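PDB 4WUT: ABC transporter substrate binding protein (Ribose) from Agrobacterium vitis, which binds beta-D-fucopyranose in its cleft and is probably the solute-binding component of a sugar ABC transporter. Local coordinates for residues V254-G266 / T293-K305. Residues are numbered along the deposited sequence; the frame is centred on the assembly and turned at random.
Sequences VKDGTLEATVVQG and TGVVVVTKQNIDK. With FCB (beta-D-fucopyranose), chain E.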
loop_
_atom_site.group_PDB
_atom_site.type_symbol
_atom_site.label_atom_id
_atom_site.label_comp_id
_atom_site.label_asym_id
_atom_site.label_seq_id
_atom_site.Cartn_x
_atom_site.Cartn_y
_atom_site.Cartn_z
ATOM N N VAL A 254 -5.943 -5.867 16.061
ATOM C CA VAL A 254 -7.330 -5.440 16.150
ATOM C C VAL A 254 -8.053 -6.285 17.218
ATOM O O VAL A 254 -8.712 -5.763 18.122
ATOM C CB VAL A 254 -8.072 -5.572 14.806
ATOM C CG1 VAL A 254 -9.558 -5.354 14.990
ATOM C CG2 VAL A 254 -7.506 -4.575 13.824
ATOM N N LYS A 255 -7.899 -7.593 17.128
ATOM C CA LYS A 255 -8.580 -8.485 18.058
ATOM C C LYS A 255 -8.174 -8.255 19.512
ATOM O O LYS A 255 -9.004 -8.403 20.417
ATOM C CB LYS A 255 -8.302 -9.931 17.672
ATOM C CG LYS A 255 -9.046 -10.391 16.427
ATOM C CD LYS A 255 -8.734 -11.853 16.125
ATOM C CE LYS A 255 -9.337 -12.313 14.807
ATOM N NZ LYS A 255 -10.822 -12.164 14.786
ATOM N N ASP A 256 -6.913 -7.906 19.756
ATOM C CA ASP A 256 -6.457 -7.744 21.135
ATOM C C ASP A 256 -6.553 -6.309 21.646
ATOM O O ASP A 256 -6.200 -6.027 22.800
ATOM C CB ASP A 256 -5.063 -8.361 21.365
ATOM C CG ASP A 256 -3.924 -7.540 20.802
ATOM O OD1 ASP A 256 -4.120 -6.359 20.431
ATOM O OD2 ASP A 256 -2.794 -8.086 20.754
ATOM N N GLY A 257 -7.076 -5.416 20.806
ATOM C CA GLY A 257 -7.332 -4.040 21.204
ATOM C C GLY A 257 -6.169 -3.070 21.085
ATOM O O GLY A 257 -6.284 -1.899 21.449
ATOM N N THR A 258 -5.043 -3.537 20.569
ATOM C CA THR A 258 -3.907 -2.647 20.352
ATOM C C THR A 258 -4.216 -1.604 19.276
ATOM O O THR A 258 -3.897 -0.421 19.422
ATOM C CB THR A 258 -2.659 -3.450 19.958
ATOM O OG1 THR A 258 -2.390 -4.401 20.987
ATOM C CG2 THR A 258 -1.445 -2.543 19.793
ATOM N N LEU A 259 -4.813 -2.061 18.182
ATOM C CA LEU A 259 -5.292 -1.179 17.124
ATOM C C LEU A 259 -6.817 -1.145 17.131
ATOM O O LEU A 259 -7.469 -2.185 17.181
ATOM C CB LEU A 259 -4.803 -1.659 15.756
ATOM C CG LEU A 259 -3.447 -1.142 15.258
ATOM C CD1 LEU A 259 -2.301 -1.447 16.214
ATOM C CD2 LEU A 259 -3.192 -1.752 13.898
ATOM N N GLU A 260 -7.372 0.058 17.055
ATOM C CA GLU A 260 -8.813 0.257 16.956
ATOM C C GLU A 260 -9.353 -0.140 15.585
ATOM O O GLU A 260 -10.462 -0.652 15.471
ATOM C CB GLU A 260 -9.118 1.728 17.223
ATOM C CG GLU A 260 -10.567 2.074 17.110
ATOM C CD GLU A 260 -11.399 1.494 18.247
ATOM O OE1 GLU A 260 -10.860 1.223 19.343
ATOM O OE2 GLU A 260 -12.610 1.309 18.040
ATOM N N ALA A 261 -8.576 0.103 14.539
ATOM C CA ALA A 261 -8.996 -0.234 13.180
ATOM C C ALA A 261 -7.784 -0.403 12.304
ATOM O O ALA A 261 -6.702 0.121 12.610
ATOM C CB ALA A 261 -9.912 0.838 12.608
ATOM N N THR A 262 -7.956 -1.147 11.221
ATOM C CA THR A 262 -6.966 -1.130 10.155
ATOM C C THR A 262 -7.702 -1.062 8.819
ATOM O O THR A 262 -8.724 -1.725 8.647
ATOM C CB THR A 262 -5.983 -2.337 10.262
ATOM O OG1 THR A 262 -4.899 -2.161 9.334
ATOM C CG2 THR A 262 -6.663 -3.650 10.002
ATOM N N VAL A 263 -7.184 -0.236 7.892
ATOM C CA VAL A 263 -7.814 -0.036 6.593
ATOM C C VAL A 263 -7.194 -1.040 5.625
ATOM O O VAL A 263 -5.987 -0.976 5.333
ATOM C CB VAL A 263 -7.618 1.416 6.079
ATOM C CG1 VAL A 263 -8.312 1.634 4.749
ATOM C CG2 VAL A 263 -8.093 2.438 7.118
ATOM N N VAL A 264 -8.013 -1.933 5.104
ATOM C CA VAL A 264 -7.537 -3.068 4.343
ATOM C C VAL A 264 -7.896 -2.907 2.874
ATOM O O VAL A 264 -9.040 -2.618 2.516
ATOM C CB VAL A 264 -8.108 -4.400 4.899
ATOM C CG1 VAL A 264 -7.481 -5.588 4.185
ATOM C CG2 VAL A 264 -7.859 -4.491 6.409
ATOM N N GLN A 265 -6.888 -3.124 2.032
ATOM C CA GLN A 265 -6.972 -2.941 0.585
ATOM C C GLN A 265 -7.291 -4.240 -0.161
ATOM O O GLN A 265 -7.336 -5.319 0.423
ATOM C CB GLN A 265 -5.650 -2.379 0.056
ATOM C CG GLN A 265 -5.138 -1.190 0.789
ATOM C CD GLN A 265 -3.851 -0.713 0.176
ATOM O OE1 GLN A 265 -3.853 -0.060 -0.871
ATOM N NE2 GLN A 265 -2.752 -1.073 0.780
ATOM N N GLY A 266 -7.537 -4.127 -1.461
ATOM C CA GLY A 266 -7.788 -5.287 -2.302
ATOM C C GLY A 266 -6.504 -5.805 -2.920
ATOM O O GLY A 266 -6.315 -5.792 -4.148
ATOM N N THR A 293 -9.792 -0.746 -6.470
ATOM C CA THR A 293 -9.766 -2.115 -5.951
ATOM C C THR A 293 -10.373 -2.219 -4.551
ATOM O O THR A 293 -10.412 -3.300 -3.967
ATOM C CB THR A 293 -8.341 -2.710 -5.987
ATOM O OG1 THR A 293 -7.392 -1.730 -5.545
ATOM C CG2 THR A 293 -7.965 -3.132 -7.417
ATOM N N GLY A 294 -10.854 -1.093 -4.029
ATOM C CA GLY A 294 -11.736 -1.077 -2.875
ATOM C C GLY A 294 -11.029 -1.050 -1.534
ATOM O O GLY A 294 -9.847 -1.285 -1.454
ATOM N N VAL A 295 -11.784 -0.782 -0.468
ATOM C CA VAL A 295 -11.236 -0.811 0.873
ATOM C C VAL A 295 -12.303 -1.245 1.851
ATOM O O VAL A 295 -13.511 -1.054 1.620
ATOM C CB VAL A 295 -10.706 0.566 1.344
ATOM C CG1 VAL A 295 -9.390 0.874 0.685
ATOM C CG2 VAL A 295 -11.744 1.658 1.087
ATOM N N VAL A 296 -11.845 -1.831 2.946
ATOM C CA VAL A 296 -12.693 -2.145 4.079
ATOM C C VAL A 296 -11.986 -1.683 5.349
ATOM O O VAL A 296 -10.819 -2.015 5.581
ATOM C CB VAL A 296 -12.954 -3.652 4.169
ATOM C CG1 VAL A 296 -13.889 -3.977 5.361
ATOM C CG2 VAL A 296 -13.547 -4.163 2.873
ATOM N N VAL A 297 -12.682 -0.903 6.171
ATOM C CA VAL A 297 -12.149 -0.527 7.472
ATOM C C VAL A 297 -12.506 -1.641 8.431
ATOM O O VAL A 297 -13.677 -1.847 8.751
ATOM C CB VAL A 297 -12.712 0.817 7.966
ATOM C CG1 VAL A 297 -12.179 1.138 9.352
ATOM C CG2 VAL A 297 -12.334 1.935 6.983
ATOM N N VAL A 298 -11.485 -2.354 8.880
ATOM C CA VAL A 298 -11.659 -3.539 9.702
ATOM C C VAL A 298 -11.448 -3.187 11.172
ATOM O O VAL A 298 -10.419 -2.611 11.547
ATOM C CB VAL A 298 -10.652 -4.641 9.303
ATOM C CG1 VAL A 298 -10.696 -5.765 10.301
ATOM C CG2 VAL A 298 -10.926 -5.170 7.907
ATOM N N THR A 299 -12.429 -3.586 11.983
ATOM C CA THR A 299 -12.473 -3.322 13.409
ATOM C C THR A 299 -12.980 -4.573 14.108
ATOM O O THR A 299 -13.305 -5.566 13.458
ATOM C CB THR A 299 -13.461 -2.201 13.733
ATOM O OG1 THR A 299 -14.798 -2.653 13.461
ATOM C CG2 THR A 299 -13.164 -0.941 12.923
ATOM N N LYS A 300 -13.062 -4.514 15.436
ATOM C CA LYS A 300 -13.664 -5.600 16.208
ATOM C C LYS A 300 -15.137 -5.802 15.840
ATOM O O LYS A 300 -15.704 -6.874 16.063
ATOM C CB LYS A 300 -13.542 -5.306 17.706
ATOM C CG LYS A 300 -12.205 -5.646 18.362
ATOM C CD LYS A 300 -12.212 -5.198 19.842
ATOM C CE LYS A 300 -10.968 -5.600 20.619
ATOM N NZ LYS A 300 -10.998 -5.091 22.051
ATOM N N GLN A 301 -15.769 -4.769 15.291
ATOM C CA GLN A 301 -17.194 -4.850 14.952
ATOM C C GLN A 301 -17.477 -5.555 13.622
ATOM O O GLN A 301 -18.621 -5.892 13.363
ATOM C CB GLN A 301 -17.826 -3.449 14.918
ATOM C CG GLN A 301 -17.925 -2.738 16.271
ATOM C CD GLN A 301 -16.619 -2.174 16.774
ATOM O OE1 GLN A 301 -16.124 -2.590 17.821
ATOM N NE2 GLN A 301 -16.063 -1.209 16.051
ATOM N N ASN A 302 -16.472 -5.760 12.770
ATOM C CA ASN A 302 -16.720 -6.406 11.476
ATOM C C ASN A 302 -15.636 -7.375 10.998
ATOM O O ASN A 302 -15.701 -7.879 9.893
ATOM C CB ASN A 302 -16.959 -5.346 10.396
ATOM C CG ASN A 302 -15.697 -4.635 9.997
ATOM O OD1 ASN A 302 -14.698 -4.745 10.677
ATOM N ND2 ASN A 302 -15.750 -3.895 8.890
ATOM N N ILE A 303 -14.663 -7.670 11.847
ATOM C CA ILE A 303 -13.510 -8.453 11.406
ATOM C C ILE A 303 -13.803 -9.874 10.884
ATOM O O ILE A 303 -13.036 -10.421 10.080
ATOM C CB ILE A 303 -12.436 -8.504 12.503
ATOM C CG1 ILE A 303 -11.146 -9.127 11.953
ATOM C CG2 ILE A 303 -12.953 -9.242 13.701
ATOM C CD1 ILE A 303 -9.907 -8.859 12.804
ATOM N N ASP A 304 -14.915 -10.462 11.323
ATOM C CA ASP A 304 -15.300 -11.783 10.838
ATOM C C ASP A 304 -16.422 -11.748 9.797
ATOM O O ASP A 304 -16.918 -12.794 9.369
ATOM C CB ASP A 304 -15.736 -12.670 12.005
ATOM C CG ASP A 304 -14.600 -12.969 12.969
ATOM O OD1 ASP A 304 -13.535 -13.445 12.508
ATOM O OD2 ASP A 304 -14.776 -12.736 14.184
ATOM N N LYS A 305 -16.840 -10.564 9.384
ATOM C CA LYS A 305 -17.837 -10.495 8.318
ATOM C C LYS A 305 -17.222 -10.921 6.975
ATOM O O LYS A 305 -16.012 -10.782 6.775
ATOM C CB LYS A 305 -18.404 -9.090 8.214
ATOM C CG LYS A 305 -19.238 -8.682 9.396
ATOM C CD LYS A 305 -19.991 -7.399 9.085
ATOM C CE LYS A 305 -21.165 -7.226 9.993
ATOM N NZ LYS A 305 -22.198 -6.346 9.395
HETATM C C1 FCB E . 0.703 -1.143 1.257
HETATM C C2 FCB E . 1.020 -0.065 0.229
HETATM C C3 FCB E . 2.055 -0.477 -0.668
HETATM C C4 FCB E . 3.303 -0.961 0.118
HETATM C C5 FCB E . 2.771 -2.021 1.122
HETATM C C6 FCB E . 3.906 -2.620 2.004
HETATM O O1 FCB E . -0.037 -0.536 2.206
HETATM O O2 FCB E . -0.205 0.148 -0.525
HETATM O O3 FCB E . 2.375 0.676 -1.489
HETATM O O4 FCB E . 3.977 0.143 0.772
HETATM O O5 FCB E . 1.884 -1.452 1.982
HETATM O O HOH W 1 -11.772 -2.457 16.975
HETATM O O HOH W 2 -13.660 -1.291 18.862
HETATM O O HOH W 3 -14.176 0.877 16.079
HETATM O O HOH W 4 -7.605 -1.622 -2.806
#
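V264 and V298 meet methyl to methyl on one face of an antiparallel strand pair. CG2 of V264 lies 3.5 Å from CG2 of V298, closer than usual van der Waals contact. In both, CG1 is anti to the backbone N (chi1 -174° and 171°), with CG2 beside it. T262 flanks V298 on the same face. The other face carries V263, V295 and V297, which pack against helix 133-148.

In the mixed sheet of this periplasmic-binding-protein fold, strand 290-298 lies antiparallel beside strand 261-265. Four backbone bonds join them here. T262 N gives to V298 O at 2.9 Å, and V298 N returns a bond to T262 O. V264 and V296 repeat the exchange.

V254, at the end of helix 248-255, lays CG1 over the T299–K300 peptide, 3.6 Å from T299 C. The extended K300 chain runs along the last carbonyls of that helix, with K300 CE 3.4 Å from V254 O. K255 crosses I303 at about a right angle, K255 CG lying 4.0 Å from I303 CD1. K255 NZ stands 3.8 Å from D304 OD1, a long salt bridge at the solvent side. Waters bridge the segments here: one links E260 O to K300 N, and two more link the E260 carboxylate to the Q301 amide. The N302 amide folds back on the strand end: OD1 accepts from T299 N and ND2 gives to V297 O.

Q265, in the sugar pocket, sends NE2 to the sugar O2 at 3.1 Å. D245 and T131 also bond its amide, which should limit its rotation. The chemistry implies a contrast: backbone bonds and valines fix the strand leading to the sugar, V254 and K300 pack directly beyond it, and the E260, Q301, K255 and D304 side relies on waters and a long ion pair.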